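Long-range contact in bromodomain adjacent to zinc finger domain protein 2B (PDB 6FHQ), which probably reads the unmodified N-terminal tail of histone H3 through its zinc-binding PHD finger, next to an acetyl-lysine-binding bromodomain: residues E18-L23 and C31-H36. Sequence-based numbering, arbitrary orientation.
With ZN (zinc ion), chain C; DE5 (2-azanyl-~{N}-(1,3-thiazol-2-yl)ethanamide), chain E.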
ATOM      1  N   GLU A  18     -10.290   3.250  -0.005  1.00 35.48           N
ATOM      2  CA  GLU A  18      -9.760   1.916   0.060  1.00 39.37           C
ATOM      3  C   GLU A  18      -9.475   1.263  -1.297  1.00 39.08           C
ATOM      4  O   GLU A  18      -8.608   0.400  -1.382  1.00 40.85           O
ATOM      5  CB  GLU A  18     -10.751   1.046   0.876  1.00 43.81           C
ATOM      6  CG  GLU A  18     -10.739   1.454   2.360  1.00 48.88           C
ATOM      7  CD  GLU A  18     -12.133   1.572   2.999  1.00 58.41           C
ATOM      8  OE1 GLU A  18     -13.143   1.165   2.368  1.00 70.41           O
ATOM      9  OE2 GLU A  18     -12.222   2.066   4.152  1.00 63.08           O
ATOM     10  N   GLU A  19     -10.212   1.687  -2.314  1.00 38.34           N
ATOM     11  CA  GLU A  19      -9.994   1.334  -3.725  1.00 42.86           C
ATOM     12  C   GLU A  19      -8.635   1.820  -4.281  1.00 40.27           C
ATOM     13  O   GLU A  19      -8.220   1.431  -5.377  1.00 42.17           O
ATOM     14  CB  GLU A  19     -11.144   1.933  -4.548  1.00 46.35           C
ATOM     15  CG  GLU A  19     -10.944   1.980  -6.057  1.00 51.98           C
ATOM     16  CD  GLU A  19     -12.205   1.599  -6.815  1.00 55.47           C
ATOM     17  OE1 GLU A  19     -12.527   0.381  -6.860  1.00 53.42           O
ATOM     18  OE2 GLU A  19     -12.863   2.509  -7.369  1.00 61.89           O
ATOM     19  N   LEU A  20      -7.996   2.736  -3.572  1.00 34.51           N
ATOM     20  CA  LEU A  20      -6.786   3.334  -4.052  1.00 31.72           C
ATOM     21  C   LEU A  20      -5.670   3.058  -3.063  1.00 29.06           C
ATOM     22  O   LEU A  20      -4.550   3.498  -3.260  1.00 25.76           O
ATOM     23  CB  LEU A  20      -7.004   4.825  -4.232  1.00 31.69           C
ATOM     24  CG  LEU A  20      -7.996   5.221  -5.309  1.00 33.40           C
ATOM     25  CD1 LEU A  20      -8.172   6.724  -5.291  1.00 35.08           C
ATOM     26  CD2 LEU A  20      -7.525   4.738  -6.689  1.00 34.00           C
ATOM     27  N   LEU A  21      -6.002   2.321  -2.024  1.00 27.96           N
ATOM     28  CA  LEU A  21      -5.081   2.091  -0.967  1.00 29.19           C
ATOM     29  C   LEU A  21      -4.388   0.727  -1.265  1.00 29.57           C
ATOM     30  O   LEU A  21      -4.960  -0.352  -1.026  1.00 28.74           O
ATOM     31  CB  LEU A  21      -5.828   2.114   0.353  1.00 29.26           C
ATOM     32  CG  LEU A  21      -5.004   1.774   1.588  1.00 29.97           C
ATOM     33  CD1 LEU A  21      -3.803   2.697   1.757  1.00 29.06           C
ATOM     34  CD2 LEU A  21      -5.917   1.747   2.845  1.00 30.79           C
ATOM     35  N   LEU A  22      -3.165   0.795  -1.790  1.00 26.63           N
ATOM     36  CA  LEU A  22      -2.564  -0.387  -2.339  1.00 28.19           C
ATOM     37  C   LEU A  22      -1.955  -1.117  -1.190  1.00 27.19           C
ATOM     38  O   LEU A  22      -1.228  -0.506  -0.439  1.00 26.56           O
ATOM     39  CB  LEU A  22      -1.458  -0.070  -3.337  1.00 27.10           C
ATOM     40  CG  LEU A  22      -1.813   0.819  -4.485  1.00 27.78           C
ATOM     41  CD1 LEU A  22      -0.608   0.980  -5.413  1.00 27.63           C
ATOM     42  CD2 LEU A  22      -3.027   0.294  -5.235  1.00 30.91           C
ATOM     43  N   LEU A  23      -2.151  -2.418  -1.137  1.00 27.46           N
ATOM     44  CA  LEU A  23      -1.669  -3.236  -0.015  1.00 29.70           C
ATOM     45  C   LEU A  23      -0.592  -4.111  -0.487  1.00 28.38           C
ATOM     46  O   LEU A  23      -0.814  -4.903  -1.424  1.00 27.59           O
ATOM     47  CB  LEU A  23      -2.792  -4.128   0.474  1.00 31.81           C
ATOM     48  CG  LEU A  23      -4.041  -3.360   0.935  1.00 34.48           C
ATOM     49  CD1 LEU A  23      -5.024  -4.402   1.518  1.00 37.92           C
ATOM     50  CD2 LEU A  23      -3.635  -2.326   1.981  1.00 36.49           C
ATOM     51  N   CYS A  31      -0.382   2.054   1.021  1.00 23.80           N
ATOM     52  CA  CYS A  31      -0.101   3.393   0.565  1.00 23.48           C
ATOM     53  C   CYS A  31      -1.018   3.731  -0.570  1.00 22.96           C
ATOM     54  O   CYS A  31      -1.223   2.904  -1.472  1.00 21.89           O
ATOM     55  CB  CYS A  31       1.353   3.489   0.130  1.00 25.69           C
ATOM     56  SG  CYS A  31       1.960   5.150  -0.217  1.00 29.28           S
ATOM     57  N   HIS A  32      -1.650   4.893  -0.509  1.00 21.54           N
ATOM     58  CA  HIS A  32      -2.556   5.290  -1.564  1.00 21.44           C
ATOM     59  C   HIS A  32      -1.743   5.523  -2.879  1.00 21.99           C
ATOM     60  O   HIS A  32      -0.666   6.138  -2.840  1.00 20.21           O
ATOM     61  CB  HIS A  32      -3.236   6.623  -1.228  1.00 23.21           C
ATOM     62  CG  HIS A  32      -4.196   6.555  -0.089  1.00 25.16           C
ATOM     63  ND1 HIS A  32      -3.958   7.170   1.127  1.00 25.61           N
ATOM     64  CD2 HIS A  32      -5.412   5.947   0.010  1.00 25.64           C
ATOM     65  CE1 HIS A  32      -4.985   6.908   1.932  1.00 26.82           C
ATOM     66  NE2 HIS A  32      -5.874   6.170   1.277  1.00 24.51           N
ATOM     67  N   THR A  33      -2.392   5.265  -4.020  1.00 21.83           N
ATOM     68  CA  THR A  33      -1.823   5.599  -5.319  1.00 23.11           C
ATOM     69  C   THR A  33      -1.277   7.041  -5.371  1.00 23.59           C
ATOM     70  O   THR A  33      -0.119   7.302  -5.775  1.00 24.76           O
ATOM     71  CB  THR A  33      -2.892   5.499  -6.412  1.00 23.51           C
ATOM     72  OG1 THR A  33      -4.105   6.111  -5.966  1.00 24.13           O
ATOM     73  CG2 THR A  33      -3.158   4.093  -6.784  1.00 23.73           C
ATOM     74  N   TYR A  34      -2.137   7.962  -4.948  1.00 25.78           N
ATOM     75  CA  TYR A  34      -1.894   9.365  -5.016  1.00 26.62           C
ATOM     76  C   TYR A  34      -1.016   9.887  -3.912  1.00 27.62           C
ATOM     77  O   TYR A  34      -0.567  10.989  -4.028  1.00 28.83           O
ATOM     78  CB  TYR A  34      -3.221  10.147  -5.014  1.00 28.79           C
ATOM     79  CG  TYR A  34      -4.137   9.853  -3.871  1.00 28.29           C
ATOM     80  CD1 TYR A  34      -3.895  10.399  -2.613  1.00 28.88           C
ATOM     81  CD2 TYR A  34      -5.176   8.985  -4.016  1.00 28.90           C
ATOM     82  CE1 TYR A  34      -4.687  10.153  -1.568  1.00 29.90           C
ATOM     83  CE2 TYR A  34      -6.011   8.731  -2.968  1.00 30.46           C
ATOM     84  CZ  TYR A  34      -5.750   9.323  -1.708  1.00 31.53           C
ATOM     85  OH  TYR A  34      -6.509   9.007  -0.567  1.00 31.44           O
ATOM     86  N   CYS A  35      -0.670   9.068  -2.923  1.00 26.02           N
ATOM     87  CA  CYS A  35       0.380   9.445  -1.921  1.00 26.68           C
ATOM     88  C   CYS A  35       1.817   9.038  -2.249  1.00 26.08           C
ATOM     89  O   CYS A  35       2.762   9.676  -1.754  1.00 25.40           O
ATOM     90  CB  CYS A  35       0.036   8.894  -0.513  1.00 26.47           C
ATOM     91  SG  CYS A  35      -1.453   9.631   0.167  1.00 27.39           S
ATOM     92  N   HIS A  36       2.006   8.023  -3.093  1.00 24.94           N
ATOM     93  CA  HIS A  36       3.278   7.782  -3.688  1.00 25.46           C
ATOM     94  C   HIS A  36       3.793   8.977  -4.487  1.00 25.04           C
ATOM     95  O   HIS A  36       3.000   9.756  -5.028  1.00 22.78           O
ATOM     96  CB  HIS A  36       3.203   6.681  -4.699  1.00 26.42           C
ATOM     97  CG  HIS A  36       3.057   5.359  -4.101  1.00 27.64           C
ATOM     98  ND1 HIS A  36       4.119   4.668  -3.577  1.00 32.82           N
ATOM     99  CD2 HIS A  36       1.970   4.589  -3.924  1.00 29.08           C
ATOM    100  CE1 HIS A  36       3.702   3.480  -3.176  1.00 30.34           C
ATOM    101  NE2 HIS A  36       2.396   3.421  -3.338  1.00 30.01           N
TER
HETATM  102 ZN    ZN C2001      -2.362   8.168   1.701  1.00 23.73          ZN
HETATM  103  C4  DE5 E2003      -3.801  -4.625  -3.989  1.00 48.00           C
HETATM  104  C5  DE5 E2003      -2.958  -5.930  -4.213  1.00 43.00           C
HETATM  105  N1  DE5 E2003      -6.181  -2.825  -6.030  1.00 56.20           N
HETATM  106  N2  DE5 E2003      -4.654  -4.347  -5.038  1.00 53.08           N
HETATM  107  C3  DE5 E2003      -5.485  -3.286  -4.981  1.00 53.95           C
HETATM  108  N3  DE5 E2003      -2.305  -6.437  -2.959  1.00 35.36           N
HETATM  109  C2  DE5 E2003      -6.971  -1.746  -5.764  1.00 54.74           C
HETATM  110  C1  DE5 E2003      -6.905  -1.319  -4.485  1.00 60.65           C
HETATM  111  S1  DE5 E2003      -5.861  -2.318  -3.632  1.00 59.94           S
HETATM  112  O1  DE5 E2003      -3.732  -3.973  -2.928  1.00 35.84           O
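The imidazole of H32 lies between L21 and Y34: L21 CD1 sits 4.1 Å from the ring centroid and 14° off the normal, a CH-pi contact, while the Y34 hydroxyl, hydrogen-bonded to N17 ND2, lies over the opposite face. The Y34 ring in turn has H32 CB over one face and meets L20 CD1 at its edge, in plane, 3.8 Å from Y34 CE2. L21 and H32 share one face of the two-stranded antiparallel hairpin of a PHD finger, 21-23 against 30-32, and L20 and Y34 continue the packing past its strand ends. The pairing is fixed by reciprocal bonds, L22 N to C31 O at 2.9 Å and C31 N to L22 O at 3.1 Å; beyond the non-hydrogen-bonded pair L21-H32, T33 N donates to L20 O. The first L22-C31 donor stands 47° out of the carbonyl plane, the second lies in it. CG of L21 stands anti to the backbone N (chi1 175°), and the second torsion then turns CD1 over the imidazole. H32 ND1 binds zinc at 2.0 Å beside C35 SG, and C9 and C12 complete the site; with D16 O bonded to NE2, the ring is held at both nitrogens and its rotation is set. L20 also packs CB and CD2 against T33 OG1, and an alanine here would probably leave the edge of Y34 without its apolar neighbour. The ligand lines 21-23 much as a further strand would, consistent with the histone-tail groove of PHD fingers: L23 N donates to DE5 O1 at 2.9 Å, and DE5 N3 to L23 O at 2.6 Å.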